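Local coordinates for protein VMS1 (Saccharomyces cerevisiae, PDB 5WHG) that cuts the tRNA of stalled peptidyl-tRNAs in ribosome-associated quality control, freeing unfinished polypeptides to be degraded, at residues His217-Leu228 with Gln244-His255. Sequence-based numbering, arbitrary orientation.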
ATOM      1  N   HIS A 217     -17.609   6.315  -9.828  1.00 91.12           N
ATOM      2  CA  HIS A 217     -17.298   5.746  -8.522  1.00 79.52           C
ATOM      3  C   HIS A 217     -15.879   6.096  -8.104  1.00 87.32           C
ATOM      4  O   HIS A 217     -14.951   6.120  -8.927  1.00 83.42           O
ATOM      5  CB  HIS A 217     -17.438   4.217  -8.514  1.00 80.94           C
ATOM      6  CG  HIS A 217     -18.798   3.724  -8.892  1.00 87.26           C
ATOM      7  ND1 HIS A 217     -19.844   3.659  -7.994  1.00 89.83           N
ATOM      8  CD2 HIS A 217     -19.280   3.255 -10.070  1.00 92.83           C
ATOM      9  CE1 HIS A 217     -20.915   3.186  -8.608  1.00 92.52           C
ATOM     10  NE2 HIS A 217     -20.599   2.930  -9.865  1.00 88.05           N
ATOM     11  N   PHE A 218     -15.714   6.321  -6.805  1.00 87.26           N
ATOM     12  CA  PHE A 218     -14.418   6.542  -6.189  1.00 73.88           C
ATOM     13  C   PHE A 218     -14.321   5.669  -4.948  1.00 73.90           C
ATOM     14  O   PHE A 218     -15.318   5.465  -4.249  1.00 90.37           O
ATOM     15  CB  PHE A 218     -14.238   8.020  -5.816  1.00 66.40           C
ATOM     16  CG  PHE A 218     -13.037   8.288  -4.981  1.00 74.68           C
ATOM     17  CD1 PHE A 218     -11.777   8.447  -5.577  1.00 73.92           C
ATOM     18  CD2 PHE A 218     -13.144   8.386  -3.595  1.00 81.08           C
ATOM     19  CE1 PHE A 218     -10.635   8.712  -4.797  1.00 71.42           C
ATOM     20  CE2 PHE A 218     -12.000   8.647  -2.801  1.00 81.45           C
ATOM     21  CZ  PHE A 218     -10.743   8.810  -3.409  1.00 69.31           C
ATOM     22  N   ALA A 219     -13.127   5.135  -4.704  1.00 68.74           N
ATOM     23  CA  ALA A 219     -12.734   4.565  -3.418  1.00 70.20           C
ATOM     24  C   ALA A 219     -11.269   4.909  -3.155  1.00 76.09           C
ATOM     25  O   ALA A 219     -10.413   4.690  -4.016  1.00 82.38           O
ATOM     26  CB  ALA A 219     -12.930   3.052  -3.381  1.00 62.97           C
ATOM     27  N   GLY A 220     -10.987   5.461  -1.975  1.00 73.42           N
ATOM     28  CA  GLY A 220      -9.625   5.698  -1.555  1.00 66.00           C
ATOM     29  C   GLY A 220      -9.409   5.184  -0.145  1.00 69.80           C
ATOM     30  O   GLY A 220     -10.353   5.037   0.637  1.00 68.16           O
ATOM     31  N   ALA A 221      -8.142   4.891   0.167  1.00 67.22           N
ATOM     32  CA  ALA A 221      -7.786   4.484   1.522  1.00 64.80           C
ATOM     33  C   ALA A 221      -6.325   4.810   1.806  1.00 69.51           C
ATOM     34  O   ALA A 221      -5.498   4.859   0.893  1.00 73.75           O
ATOM     35  CB  ALA A 221      -8.062   2.995   1.733  1.00 62.96           C
ATOM     36  N   ILE A 222      -6.022   5.061   3.081  1.00 72.76           N
ATOM     37  CA  ILE A 222      -4.652   5.088   3.599  1.00 71.16           C
ATOM     38  C   ILE A 222      -4.449   3.773   4.354  1.00 72.90           C
ATOM     39  O   ILE A 222      -5.113   3.520   5.365  1.00 78.21           O
ATOM     40  CB  ILE A 222      -4.398   6.301   4.510  1.00 71.19           C
ATOM     41  CG1 ILE A 222      -4.641   7.637   3.782  1.00 65.32           C
ATOM     42  CG2 ILE A 222      -2.990   6.261   5.072  1.00 66.91           C
ATOM     43  CD1 ILE A 222      -3.774   7.872   2.531  1.00 61.09           C
ATOM     44  N   VAL A 223      -3.562   2.908   3.859  1.00 63.91           N
ATOM     45  CA  VAL A 223      -3.384   1.570   4.420  1.00 70.80           C
ATOM     46  C   VAL A 223      -2.107   1.545   5.251  1.00 79.71           C
ATOM     47  O   VAL A 223      -1.057   2.035   4.814  1.00 73.40           O
ATOM     48  CB  VAL A 223      -3.342   0.494   3.316  1.00 70.87           C
ATOM     49  CG1 VAL A 223      -2.212   0.778   2.306  1.00 66.54           C
ATOM     50  CG2 VAL A 223      -3.180  -0.910   3.929  1.00 59.76           C
ATOM     51  N   SER A 224      -2.196   0.990   6.454  1.00 81.16           N
ATOM     52  CA  SER A 224      -1.010   0.743   7.258  1.00 79.82           C
ATOM     53  C   SER A 224      -0.323  -0.539   6.812  1.00 78.10           C
ATOM     54  O   SER A 224      -0.980  -1.542   6.525  1.00 91.16           O
ATOM     55  CB  SER A 224      -1.376   0.628   8.732  1.00 85.75           C
ATOM     56  OG  SER A 224      -0.526  -0.307   9.374  1.00 92.22           O
ATOM     57  N   HIS A 225       1.007  -0.517   6.778  1.00 70.67           N
ATOM     58  CA  HIS A 225       1.740  -1.735   6.466  1.00 77.63           C
ATOM     59  C   HIS A 225       1.667  -2.765   7.585  1.00 83.88           C
ATOM     60  O   HIS A 225       1.980  -3.937   7.346  1.00 92.51           O
ATOM     61  CB  HIS A 225       3.193  -1.400   6.133  1.00 80.92           C
ATOM     62  CG  HIS A 225       3.350  -0.559   4.901  1.00 77.72           C
ATOM     63  ND1 HIS A 225       4.572  -0.335   4.301  1.00 74.31           N
ATOM     64  CD2 HIS A 225       2.437   0.107   4.150  1.00 71.51           C
ATOM     65  CE1 HIS A 225       4.409   0.448   3.246  1.00 67.49           C
ATOM     66  NE2 HIS A 225       3.122   0.727   3.128  1.00 68.55           N
ATOM     67  N   GLN A 226       1.221  -2.382   8.780  1.00 80.11           N
ATOM     68  CA  GLN A 226       1.069  -3.345   9.861  1.00 86.15           C
ATOM     69  C   GLN A 226      -0.248  -4.097   9.722  1.00 86.68           C
ATOM     70  O   GLN A 226      -1.300  -3.485   9.519  1.00 87.99           O
ATOM     71  CB  GLN A 226       1.121  -2.641  11.216  1.00101.03           C
ATOM     72  CG  GLN A 226       1.299  -3.593  12.410  1.00115.39           C
ATOM     73  CD  GLN A 226       2.762  -3.946  12.637  1.00130.47           C
ATOM     74  OE1 GLN A 226       3.591  -3.845  11.726  1.00130.35           O
ATOM     75  NE2 GLN A 226       3.091  -4.344  13.862  1.00140.20           N
ATOM     76  N   ARG A 227      -0.195  -5.419   9.877  1.00 95.75           N
ATOM     77  CA  ARG A 227      -1.375  -6.275   9.825  1.00 90.30           C
ATOM     78  C   ARG A 227      -2.082  -6.327  11.181  1.00 93.64           C
ATOM     79  O   ARG A 227      -1.702  -5.654  12.140  1.00 98.82           O
ATOM     80  CB  ARG A 227      -0.982  -7.677   9.384  1.00 94.97           C
ATOM     81  CG  ARG A 227      -0.950  -7.899   7.894  1.00 97.60           C
ATOM     82  CD  ARG A 227      -0.759  -9.383   7.615  1.00104.47           C
ATOM     83  NE  ARG A 227       0.241  -9.968   8.507  1.00108.32           N
ATOM     84  CZ  ARG A 227       0.528 -11.267   8.568  1.00109.72           C
ATOM     85  NH1 ARG A 227      -0.110 -12.133   7.788  1.00103.17           N
ATOM     86  NH2 ARG A 227       1.458 -11.695   9.410  1.00110.55           N
ATOM     87  N   LEU A 228      -3.119  -7.151  11.269  1.00112.92           N
ATOM     88  CA  LEU A 228      -3.935  -7.251  12.474  1.00123.50           C
ATOM     89  C   LEU A 228      -4.088  -8.723  12.871  1.00143.15           C
ATOM     90  O   LEU A 228      -3.282  -9.592  12.513  1.00146.51           O
ATOM     91  CB  LEU A 228      -5.295  -6.562  12.257  1.00114.70           C
ATOM     92  CG  LEU A 228      -5.387  -5.071  11.872  1.00108.93           C
ATOM     93  CD1 LEU A 228      -6.844  -4.624  11.730  1.00102.89           C
ATOM     94  CD2 LEU A 228      -4.658  -4.143  12.841  1.00110.49           C
ATOM     95  N   GLN A 244      -9.327  -9.499   6.463  1.00109.24           N
ATOM     96  CA  GLN A 244      -9.701  -8.933   7.747  1.00109.05           C
ATOM     97  C   GLN A 244      -8.524  -8.313   8.493  1.00105.06           C
ATOM     98  O   GLN A 244      -8.742  -7.601   9.479  1.00112.12           O
ATOM     99  CB  GLN A 244     -10.360 -10.004   8.601  1.00115.03           C
ATOM    100  CG  GLN A 244     -11.400  -9.450   9.531  1.00119.12           C
ATOM    101  CD  GLN A 244     -12.072 -10.532  10.322  1.00126.58           C
ATOM    102  OE1 GLN A 244     -11.862 -11.720  10.066  1.00123.52           O
ATOM    103  NE2 GLN A 244     -12.885 -10.135  11.293  1.00133.85           N
ATOM    104  N   ALA A 245      -7.293  -8.549   8.048  1.00103.10           N
ATOM    105  CA  ALA A 245      -6.115  -8.036   8.724  1.00 94.93           C
ATOM    106  C   ALA A 245      -5.587  -6.755   8.092  1.00 93.00           C
ATOM    107  O   ALA A 245      -4.631  -6.168   8.619  1.00 98.24           O
ATOM    108  CB  ALA A 245      -5.011  -9.107   8.749  1.00 82.40           C
ATOM    109  N   VAL A 246      -6.175  -6.313   6.977  1.00 88.14           N
ATOM    110  CA  VAL A 246      -5.788  -5.048   6.361  1.00 82.97           C
ATOM    111  C   VAL A 246      -6.243  -3.905   7.257  1.00 91.41           C
ATOM    112  O   VAL A 246      -7.427  -3.801   7.601  1.00104.50           O
ATOM    113  CB  VAL A 246      -6.394  -4.917   4.955  1.00 80.58           C
ATOM    114  CG1 VAL A 246      -5.969  -3.604   4.319  1.00 74.59           C
ATOM    115  CG2 VAL A 246      -5.998  -6.080   4.069  1.00 78.61           C
ATOM    116  N   ASN A 247      -5.314  -3.031   7.632  1.00 83.33           N
ATOM    117  CA  ASN A 247      -5.629  -1.908   8.509  1.00 92.41           C
ATOM    118  C   ASN A 247      -5.698  -0.618   7.689  1.00 93.28           C
ATOM    119  O   ASN A 247      -4.663  -0.054   7.314  1.00 93.83           O
ATOM    120  CB  ASN A 247      -4.594  -1.805   9.615  1.00 97.85           C
ATOM    121  CG  ASN A 247      -4.925  -0.734  10.605  1.00 96.33           C
ATOM    122  OD1 ASN A 247      -6.020  -0.168  10.587  1.00 93.04           O
ATOM    123  ND2 ASN A 247      -3.988  -0.458  11.497  1.00 97.19           N
ATOM    124  N   PHE A 248      -6.923  -0.148   7.417  1.00 82.25           N
ATOM    125  CA  PHE A 248      -7.137   1.110   6.706  1.00 73.88           C
ATOM    126  C   PHE A 248      -7.259   2.217   7.745  1.00 69.57           C
ATOM    127  O   PHE A 248      -8.265   2.307   8.443  1.00 73.64           O
ATOM    128  CB  PHE A 248      -8.379   1.066   5.813  1.00 73.16           C
ATOM    129  CG  PHE A 248      -8.167   0.406   4.462  1.00 76.41           C
ATOM    130  CD1 PHE A 248      -6.897   0.066   4.012  1.00 76.80           C
ATOM    131  CD2 PHE A 248      -9.262   0.115   3.645  1.00 81.67           C
ATOM    132  CE1 PHE A 248      -6.713  -0.557   2.773  1.00 74.03           C
ATOM    133  CE2 PHE A 248      -9.097  -0.503   2.405  1.00 80.32           C
ATOM    134  CZ  PHE A 248      -7.820  -0.841   1.966  1.00 77.01           C
ATOM    135  N   LEU A 249      -6.230   3.062   7.843  1.00 64.08           N
ATOM    136  CA  LEU A 249      -6.262   4.166   8.788  1.00 73.40           C
ATOM    137  C   LEU A 249      -7.350   5.158   8.415  1.00 82.69           C
ATOM    138  O   LEU A 249      -8.032   5.694   9.293  1.00 89.53           O
ATOM    139  CB  LEU A 249      -4.889   4.843   8.851  1.00 81.34           C
ATOM    140  CG  LEU A 249      -3.710   3.939   9.248  1.00 82.24           C
ATOM    141  CD1 LEU A 249      -2.451   4.732   9.486  1.00 76.49           C
ATOM    142  CD2 LEU A 249      -4.054   3.149  10.487  1.00 85.21           C
ATOM    143  N   GLU A 250      -7.522   5.420   7.122  1.00 88.14           N
ATOM    144  CA  GLU A 250      -8.675   6.153   6.619  1.00 82.85           C
ATOM    145  C   GLU A 250      -9.197   5.446   5.374  1.00 84.24           C
ATOM    146  O   GLU A 250      -8.474   4.698   4.709  1.00 87.20           O
ATOM    147  CB  GLU A 250      -8.335   7.608   6.290  1.00 76.58           C
ATOM    148  CG  GLU A 250      -7.454   8.335   7.301  1.00 92.79           C
ATOM    149  CD  GLU A 250      -8.178   8.807   8.559  1.00 97.08           C
ATOM    150  OE1 GLU A 250      -9.396   8.569   8.683  1.00 94.77           O
ATOM    151  OE2 GLU A 250      -7.515   9.421   9.429  1.00 95.74           O
ATOM    152  N   HIS A 251     -10.467   5.680   5.061  1.00 85.49           N
ATOM    153  CA  HIS A 251     -11.034   5.131   3.834  1.00 88.48           C
ATOM    154  C   HIS A 251     -12.292   5.908   3.504  1.00 91.34           C
ATOM    155  O   HIS A 251     -13.048   6.273   4.404  1.00100.18           O
ATOM    156  CB  HIS A 251     -11.366   3.641   3.968  1.00 74.69           C
ATOM    157  CG  HIS A 251     -12.510   3.379   4.884  1.00 86.81           C
ATOM    158  ND1 HIS A 251     -13.806   3.238   4.435  1.00 92.23           N
ATOM    159  CD2 HIS A 251     -12.563   3.294   6.233  1.00 86.29           C
ATOM    160  CE1 HIS A 251     -14.605   3.064   5.469  1.00 91.24           C
ATOM    161  NE2 HIS A 251     -13.876   3.091   6.570  1.00 92.69           N
ATOM    162  N   LYS A 252     -12.507   6.157   2.214  1.00 89.13           N
ATOM    163  CA  LYS A 252     -13.682   6.871   1.740  1.00 85.47           C
ATOM    164  C   LYS A 252     -14.140   6.240   0.436  1.00 80.29           C
ATOM    165  O   LYS A 252     -13.310   5.761  -0.343  1.00 81.85           O
ATOM    166  CB  LYS A 252     -13.381   8.366   1.536  1.00 92.52           C
ATOM    167  CG  LYS A 252     -14.498   9.309   1.991  1.00106.46           C
ATOM    168  CD  LYS A 252     -14.311   9.703   3.460  1.00123.54           C
ATOM    169  CE  LYS A 252     -15.532  10.442   4.016  1.00137.70           C
ATOM    170  NZ  LYS A 252     -15.371  10.836   5.453  1.00142.43           N
ATOM    171  N   THR A 253     -15.461   6.191   0.222  1.00 81.01           N
ATOM    172  CA  THR A 253     -16.043   5.852  -1.079  1.00 87.63           C
ATOM    173  C   THR A 253     -17.299   6.680  -1.290  1.00102.65           C
ATOM    174  O   THR A 253     -18.176   6.700  -0.422  1.00118.92           O
ATOM    175  CB  THR A 253     -16.414   4.362  -1.217  1.00 86.52           C
ATOM    176  OG1 THR A 253     -17.480   4.048  -0.324  1.00 87.18           O
ATOM    177  CG2 THR A 253     -15.264   3.473  -0.873  1.00100.64           C
ATOM    178  N   PHE A 254     -17.397   7.333  -2.449  1.00 99.55           N
ATOM    179  CA  PHE A 254     -18.629   7.986  -2.877  1.00 97.48           C
ATOM    180  C   PHE A 254     -18.820   7.804  -4.381  1.00 92.36           C
ATOM    181  O   PHE A 254     -17.955   7.267  -5.078  1.00 86.58           O
ATOM    182  CB  PHE A 254     -18.626   9.465  -2.504  1.00 91.63           C
ATOM    183  CG  PHE A 254     -17.323  10.148  -2.746  1.00 90.65           C
ATOM    184  CD1 PHE A 254     -16.935  10.506  -4.024  1.00 93.40           C
ATOM    185  CD2 PHE A 254     -16.489  10.465  -1.684  1.00 95.90           C
ATOM    186  CE1 PHE A 254     -15.720  11.157  -4.231  1.00 94.51           C
ATOM    187  CE2 PHE A 254     -15.273  11.117  -1.886  1.00 81.82           C
ATOM    188  CZ  PHE A 254     -14.894  11.461  -3.157  1.00 83.49           C
ATOM    189  N   HIS A 255     -19.977   8.256  -4.878  1.00 94.09           N
ATOM    190  CA  HIS A 255     -20.311   8.169  -6.297  1.00 91.95           C
ATOM    191  C   HIS A 255     -21.028   9.429  -6.765  1.00 93.76           C
ATOM    192  O   HIS A 255     -21.830  10.013  -6.034  1.00 98.86           O
ATOM    193  CB  HIS A 255     -21.204   6.952  -6.599  1.00106.72           C
ATOM    194  CG  HIS A 255     -22.021   7.084  -7.857  1.00112.72           C
ATOM    195  ND1 HIS A 255     -21.522   6.798  -9.110  1.00113.59           N
ATOM    196  CD2 HIS A 255     -23.305   7.466  -8.047  1.00110.71           C
ATOM    197  CE1 HIS A 255     -22.463   6.997 -10.015  1.00114.80           C
ATOM    198  NE2 HIS A 255     -23.554   7.408  -9.396  1.00118.11           N
TER
HETATM  199  O   HOH W   1      -2.818  -3.177   7.333  1.00 93.49           O
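A water held by three backbone groups joins the end of strand 217-224 to N247: it donates to S224 O (2.6 Å) and Q226 O and accepts from N247 N. Beside it, S224 N reaches N247 O at 2.8 Å in a nearly straight bond (168°), while S224 OG accepts from Q226 N, closing an ST turn. Antiparallel pairing resumes beyond a classic beta bulge, in which L249 and E250 both face I222; I222 N meets E250 O at 3.0 Å from well out of the carbonyl plane, and L249 N gives I222 O only a weak bond. G220 and K252 then exchange two straight bonds. On the face turned to helix 351-362, A221 CB sits over the middle of the F248 ring, 3.5 Å from its centroid, a CH-pi contact, and V223 CG2 meets the ring edge. F248 CG lies anti to its carbonyl carbon (chi1 -82°), which lays the ring along strand 217-224. Replacing F248 by an alanine is likely to leave A221 CB without its aromatic cover and V223 CG2 without the ring edge it meets. On the other face, under helix 292-302, the F218 and F254 rings run nearly parallel but slid apart, F218 CD2 being 3.6 Å from F254 CZ. Strand 247-255, at the edge of the VLRF1 sheet, leads toward the unmodelled segment that carries Q267, the inferred active-site residue; main-chain bonds and the water thus fix it, with apolar packing on both faces.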